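Local coordinates for multicopper oxidase (Pseudomonas thermotolerans, PDB 6VOW), which probably couples oxidation of phenolic or similar substrates at a mononuclear copper to the reduction of dioxygen to water at a trinuclear copper cluster, at residues T369-G373 with L427-P432; V52-P58 with V176-F182. One frame throughout, in Å; residues are numbered along the deposited sequence.

How the contacts relate
From the N terminus, contact 2 comes first. It sets the turn leading into edge strand 57-62 of the first cupredoxin-like unit against the loop that follows strand 165-174 of the second, and closes a loop of 117 residues that holds most of the first unit. Contact 1 opens only after contact 2 has closed, so the two neither nest nor cross. It spans 53 residues and joins two connections between the sheets of the C-terminal sandwich. The centres lie about 45 Å apart on opposite sides of the chain's centre, and the nearest atoms are about 32 Å apart. Contact 2 thus ties one unit to the next, while contact 1 acts within a single sandwich.

Contact 1: residues T369-G373 with L427-P432; sequences TLKKG and LVADNP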
loop_
_atom_site.group_PDB
_atom_site.type_symbol
_atom_site.label_atom_id
_atom_site.label_comp_id
_atom_site.label_asym_id
_atom_site.label_seq_id
_atom_site.Cartn_x
_atom_site.Cartn_y
_atom_site.Cartn_z
ATOM N N THR A 369 -5.182 -4.767 23.567
ATOM C CA THR A 369 -3.945 -5.320 24.089
ATOM C C THR A 369 -3.964 -6.843 23.864
ATOM O O THR A 369 -4.688 -7.573 24.554
ATOM C CB THR A 369 -3.792 -4.917 25.571
ATOM O OG1 THR A 369 -3.843 -3.497 25.640
ATOM C CG2 THR A 369 -2.468 -5.352 26.158
ATOM N N LEU A 370 -3.212 -7.297 22.846
ATOM C CA LEU A 370 -3.140 -8.695 22.449
ATOM C C LEU A 370 -1.966 -9.376 23.123
ATOM O O LEU A 370 -0.925 -8.772 23.339
ATOM C CB LEU A 370 -2.957 -8.824 20.926
ATOM C CG LEU A 370 -3.971 -8.105 20.052
ATOM C CD1 LEU A 370 -3.622 -8.326 18.621
ATOM C CD2 LEU A 370 -5.430 -8.519 20.316
ATOM N N LYS A 371 -2.148 -10.645 23.442
ATOM C CA LYS A 371 -1.068 -11.473 23.970
ATOM C C LYS A 371 -0.177 -11.982 22.830
ATOM O O LYS A 371 -0.686 -12.448 21.823
ATOM C CB LYS A 371 -1.671 -12.629 24.775
ATOM C CG LYS A 371 -2.270 -12.151 26.095
ATOM C CD LYS A 371 -3.222 -13.154 26.749
ATOM C CE LYS A 371 -4.231 -12.466 27.677
ATOM N NZ LYS A 371 -4.647 -13.352 28.813
ATOM N N LYS A 372 1.142 -11.905 23.012
ATOM C CA LYS A 372 2.098 -12.321 22.002
ATOM C C LYS A 372 1.911 -13.792 21.716
ATOM O O LYS A 372 1.806 -14.595 22.642
ATOM C CB LYS A 372 3.550 -11.990 22.414
ATOM C CG LYS A 372 4.636 -12.217 21.338
ATOM C CD LYS A 372 6.072 -12.007 21.869
ATOM C CE LYS A 372 7.135 -12.904 21.219
ATOM N NZ LYS A 372 7.871 -12.313 20.053
ATOM N N GLY A 373 1.769 -14.136 20.438
ATOM C CA GLY A 373 1.494 -15.526 20.052
ATOM C C GLY A 373 0.030 -15.877 20.142
ATOM O O GLY A 373 -0.355 -16.951 19.781
ATOM N N LEU A 427 -5.695 -13.079 12.728
ATOM C CA LEU A 427 -4.280 -12.858 12.834
ATOM C C LEU A 427 -3.715 -13.626 13.968
ATOM O O LEU A 427 -4.437 -13.979 14.900
ATOM C CB LEU A 427 -4.007 -11.387 13.114
ATOM C CG LEU A 427 -4.708 -10.759 14.323
ATOM C CD1 LEU A 427 -3.707 -10.512 15.385
ATOM C CD2 LEU A 427 -5.396 -9.413 14.030
ATOM N N VAL A 428 -2.397 -13.863 13.889
ATOM C CA VAL A 428 -1.566 -14.217 15.023
ATOM C C VAL A 428 -0.855 -12.971 15.482
ATOM O O VAL A 428 -0.315 -12.257 14.674
ATOM C CB VAL A 428 -0.554 -15.327 14.660
ATOM C CG1 VAL A 428 0.310 -15.740 15.904
ATOM C CG2 VAL A 428 -1.334 -16.511 14.004
ATOM N N ALA A 429 -0.893 -12.707 16.798
ATOM C CA ALA A 429 -0.290 -11.512 17.388
ATOM C C ALA A 429 1.174 -11.855 17.600
ATOM O O ALA A 429 1.641 -12.086 18.690
ATOM C CB ALA A 429 -1.008 -11.114 18.649
ATOM N N ASP A 430 1.855 -11.792 16.468
ATOM C CA ASP A 430 3.144 -12.385 16.141
ATOM C C ASP A 430 4.319 -11.563 16.625
ATOM O O ASP A 430 5.368 -12.074 16.867
ATOM C CB ASP A 430 3.237 -12.322 14.588
ATOM C CG ASP A 430 3.710 -13.590 13.972
ATOM O OD1 ASP A 430 4.477 -14.371 14.622
ATOM O OD2 ASP A 430 3.297 -13.802 12.789
ATOM N N ASN A 431 4.132 -10.253 16.646
ATOM C CA ASN A 431 5.214 -9.274 16.573
ATOM C C ASN A 431 4.865 -8.300 17.729
ATOM O O ASN A 431 3.779 -7.653 17.709
ATOM C CB ASN A 431 5.142 -8.705 15.131
ATOM C CG ASN A 431 6.222 -7.764 14.799
ATOM O OD1 ASN A 431 7.086 -7.504 15.596
ATOM N ND2 ASN A 431 6.194 -7.258 13.596
ATOM N N PRO A 432 5.693 -8.261 18.794
ATOM C CA PRO A 432 5.379 -7.436 19.932
ATOM C C PRO A 432 5.652 -5.953 19.644
ATOM O O PRO A 432 6.559 -5.586 18.870
ATOM C CB PRO A 432 6.298 -8.000 21.035
ATOM C CG PRO A 432 7.507 -8.429 20.287
ATOM C CD PRO A 432 6.944 -9.015 19.019
#
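Two sheet-to-sheet connections meet through Leu370, Lys372, Gly373 and Ala429 at one end of the C-terminal cupredoxin-type β-sandwich. One leads from edge strand 368-370 toward strand 375-382, the other from strand 422-428 toward strand 433-439, and the two run roughly at right angles. Between residues 369-373 and 427-432 there is one hydrogen bond: Gly373 N-H donates to Ala429 O at 2.7 Å with an N-H...O angle of 166°. The bond is nearly straight, yet the donor stands above the carbonyl plane, 41° out of it, and not on a lone pair. The same oxygen takes a CA-H...O contact from Lys372 CA at 3.4 Å. Gly373 has a positive phi, a conformation that suits glycine, while Ala429 forms the centre of an inverse gamma turn. On the buried side of the bond, Ala429 CB meets Leu370 CB at 3.8 Å and also lies near Lys371 O at 3.5 Å. Leu370 CG stands anti to its carbonyl carbon (chi1 -54°), and methyl CD1 extends inward to Leu427 CD1 at 3.9 Å. On the outer side, the Lys372 chain bends at its third and fourth torsions and crosses the Pro432 ring at a slant, CD lying near CB and CG of the proline and NZ 3.6 Å from Pro432 CD. Val428 CG1 lies 4.1 Å from Gly373 O. Leu427, about 13 Å from a bound copper measured from its side chain, also packs on Phe378 of strand 375-382. Backbone hydrogen bonds pair Leu427 with Tyr376 and Ala429 with Gly374. Leu370 rests on Tyr376 and on Ile453 of strand 450-455, while Ala429 touches Tyr376 and Val455, so the apolar part of the contact is wedged between strands of the two facing sheets.

Contact 2: residues V52-P58 with V176-F182; sequences VPGHVTP and VDEQGAF
His55 and Gln179 lie side by side and point the same way, with the imidazole laid flat over the glutamine's backbone and CB, where the turn before strand 57-62 of the first cupredoxin-like unit meets the loop after strand 165-174 of the second. Gln179 CA sits 3.4 Å above the plane of the His55 ring, over its centre, and Gln179 CB makes a CH-pi contact with it. At the other end Thr57 and Phe182 cross at about a right angle: Thr57 CG2 lies over one ring face in a CH-pi contact, 3.7 Å from the ring centroid, while Pro58 O approaches the edge in plane, 3.3 Å from Phe182 CE2. Thr57 chi1 of -65° sets OG1 beside its backbone N, where it donates to Gly180 O at 2.6 Å, in the carbonyl plane and on a lone pair. Gly180, at positive phi, ends a type I turn from Asp177, whose OD1 accepts Gln179 N (2.9 Å, an Asx turn) and, from the opposite carboxylate face, Ala181 N. One directional bond, between the residues whose CA atoms come nearest, thus joins apolar and CH-pi contacts without any salt bridge, while Asp177 OD1 holds the turn that presents Gly180 O.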
loop_
_atom_site.group_PDB
_atom_site.type_symbol
_atom_site.label_atom_id
_atom_site.label_comp_id
_atom_site.label_asym_id
_atom_site.label_seq_id
_atom_site.Cartn_x
_atom_site.Cartn_y
_atom_site.Cartn_z
ATOM N N VAL A 52 1.732 19.046 -14.713
ATOM C CA VAL A 52 0.873 19.700 -15.637
ATOM C C VAL A 52 1.850 20.376 -16.556
ATOM O O VAL A 52 2.626 21.211 -16.069
ATOM C CB VAL A 52 -0.037 20.690 -14.915
ATOM C CG1 VAL A 52 -0.807 21.551 -15.887
ATOM C CG2 VAL A 52 -1.032 19.931 -14.059
ATOM N N PRO A 53 1.867 19.983 -17.871
ATOM C CA PRO A 53 2.751 20.668 -18.798
ATOM C C PRO A 53 2.773 22.171 -18.515
ATOM O O PRO A 53 1.735 22.759 -18.116
ATOM C CB PRO A 53 2.149 20.324 -20.173
ATOM C CG PRO A 53 1.700 18.916 -19.993
ATOM C CD PRO A 53 1.200 18.852 -18.545
ATOM N N GLY A 54 3.980 22.737 -18.597
ATOM C CA GLY A 54 4.179 24.171 -18.548
ATOM C C GLY A 54 4.105 24.783 -17.165
ATOM O O GLY A 54 4.070 25.999 -17.053
ATOM N N HIS A 55 4.092 23.950 -16.138
ATOM C CA HIS A 55 3.828 24.360 -14.737
ATOM C C HIS A 55 4.601 23.504 -13.761
ATOM O O HIS A 55 4.797 22.306 -13.959
ATOM C CB HIS A 55 2.369 24.173 -14.364
ATOM C CG HIS A 55 1.461 25.217 -14.921
ATOM N ND1 HIS A 55 1.260 26.433 -14.300
ATOM C CD2 HIS A 55 0.677 25.216 -16.025
ATOM C CE1 HIS A 55 0.403 27.143 -15.010
ATOM N NE2 HIS A 55 0.020 26.421 -16.052
ATOM N N VAL A 56 4.965 24.127 -12.659
ATOM C CA VAL A 56 5.822 23.511 -11.666
ATOM C C VAL A 56 4.945 23.163 -10.588
ATOM O O VAL A 56 4.184 23.991 -10.137
ATOM C CB VAL A 56 6.867 24.463 -11.099
ATOM C CG1 VAL A 56 7.422 23.939 -9.763
ATOM C CG2 VAL A 56 7.978 24.608 -12.126
ATOM N N THR A 57 5.084 21.932 -10.148
ATOM C CA THR A 57 4.425 21.468 -8.984
ATOM C C THR A 57 5.542 21.252 -7.986
ATOM O O THR A 57 6.591 20.626 -8.306
ATOM C CB THR A 57 3.723 20.175 -9.237
ATOM O OG1 THR A 57 2.670 20.387 -10.185
ATOM C CG2 THR A 57 3.156 19.709 -7.905
ATOM N N PRO A 58 5.346 21.817 -6.789
ATOM C CA PRO A 58 6.484 21.859 -5.897
ATOM C C PRO A 58 6.497 20.606 -5.028
ATOM O O PRO A 58 6.253 20.716 -3.889
ATOM C CB PRO A 58 6.239 23.153 -5.105
ATOM C CG PRO A 58 4.739 23.222 -4.987
ATOM C CD PRO A 58 4.258 22.713 -6.326
ATOM N N VAL A 176 -3.388 18.348 -7.538
ATOM C CA VAL A 176 -2.887 19.560 -8.130
ATOM C C VAL A 176 -3.986 20.084 -9.035
ATOM O O VAL A 176 -4.738 19.295 -9.605
ATOM C CB VAL A 176 -1.546 19.326 -8.869
ATOM C CG1 VAL A 176 -0.567 18.672 -7.935
ATOM C CG2 VAL A 176 -1.698 18.507 -10.114
ATOM N N ASP A 177 -4.124 21.412 -9.132
ATOM C CA ASP A 177 -5.156 22.001 -10.005
ATOM C C ASP A 177 -4.680 21.941 -11.444
ATOM O O ASP A 177 -3.721 21.297 -11.745
ATOM C CB ASP A 177 -5.565 23.423 -9.556
ATOM C CG ASP A 177 -4.407 24.449 -9.638
ATOM O OD1 ASP A 177 -3.326 24.093 -10.140
ATOM O OD2 ASP A 177 -4.573 25.632 -9.239
ATOM N N GLU A 178 -5.359 22.628 -12.337
ATOM C CA GLU A 178 -4.934 22.762 -13.702
ATOM C C GLU A 178 -3.627 23.543 -13.985
ATOM O O GLU A 178 -3.160 23.495 -15.143
ATOM C CB GLU A 178 -6.112 23.313 -14.563
ATOM C CG GLU A 178 -7.133 22.245 -15.010
ATOM C CD GLU A 178 -8.401 22.167 -14.181
ATOM O OE1 GLU A 178 -8.384 22.538 -12.975
ATOM O OE2 GLU A 178 -9.423 21.706 -14.764
ATOM N N GLN A 179 -3.022 24.232 -13.001
ATOM C CA GLN A 179 -1.743 25.008 -13.204
ATOM C C GLN A 179 -0.554 24.461 -12.351
ATOM O O GLN A 179 0.487 25.139 -12.051
ATOM C CB GLN A 179 -2.020 26.499 -12.983
ATOM C CG GLN A 179 -2.848 27.105 -14.137
ATOM C CD GLN A 179 -4.365 26.946 -13.950
ATOM O OE1 GLN A 179 -4.940 27.338 -12.933
ATOM N NE2 GLN A 179 -5.021 26.395 -14.944
ATOM N N GLY A 180 -0.727 23.191 -11.992
ATOM C CA GLY A 180 0.213 22.484 -11.218
ATOM C C GLY A 180 0.259 22.718 -9.742
ATOM O O GLY A 180 1.045 22.019 -9.074
ATOM N N ALA A 181 -0.566 23.633 -9.197
ATOM C CA ALA A 181 -0.470 23.957 -7.779
ATOM C C ALA A 181 -1.206 22.939 -6.983
ATOM O O ALA A 181 -2.282 22.473 -7.379
ATOM C CB ALA A 181 -1.064 25.304 -7.483
ATOM N N PHE A 182 -0.671 22.644 -5.811
ATOM C CA PHE A 182 -1.352 21.778 -4.892
ATOM C C PHE A 182 -2.628 22.429 -4.324
ATOM O O PHE A 182 -2.677 23.651 -4.016
ATOM C CB PHE A 182 -0.451 21.368 -3.725
ATOM C CG PHE A 182 0.700 20.451 -4.109
ATOM C CD1 PHE A 182 0.460 19.194 -4.636
ATOM C CD2 PHE A 182 2.005 20.841 -3.916
ATOM C CE1 PHE A 182 1.504 18.332 -5.000
ATOM C CE2 PHE A 182 3.047 19.990 -4.255
ATOM C CZ PHE A 182 2.790 18.726 -4.796
#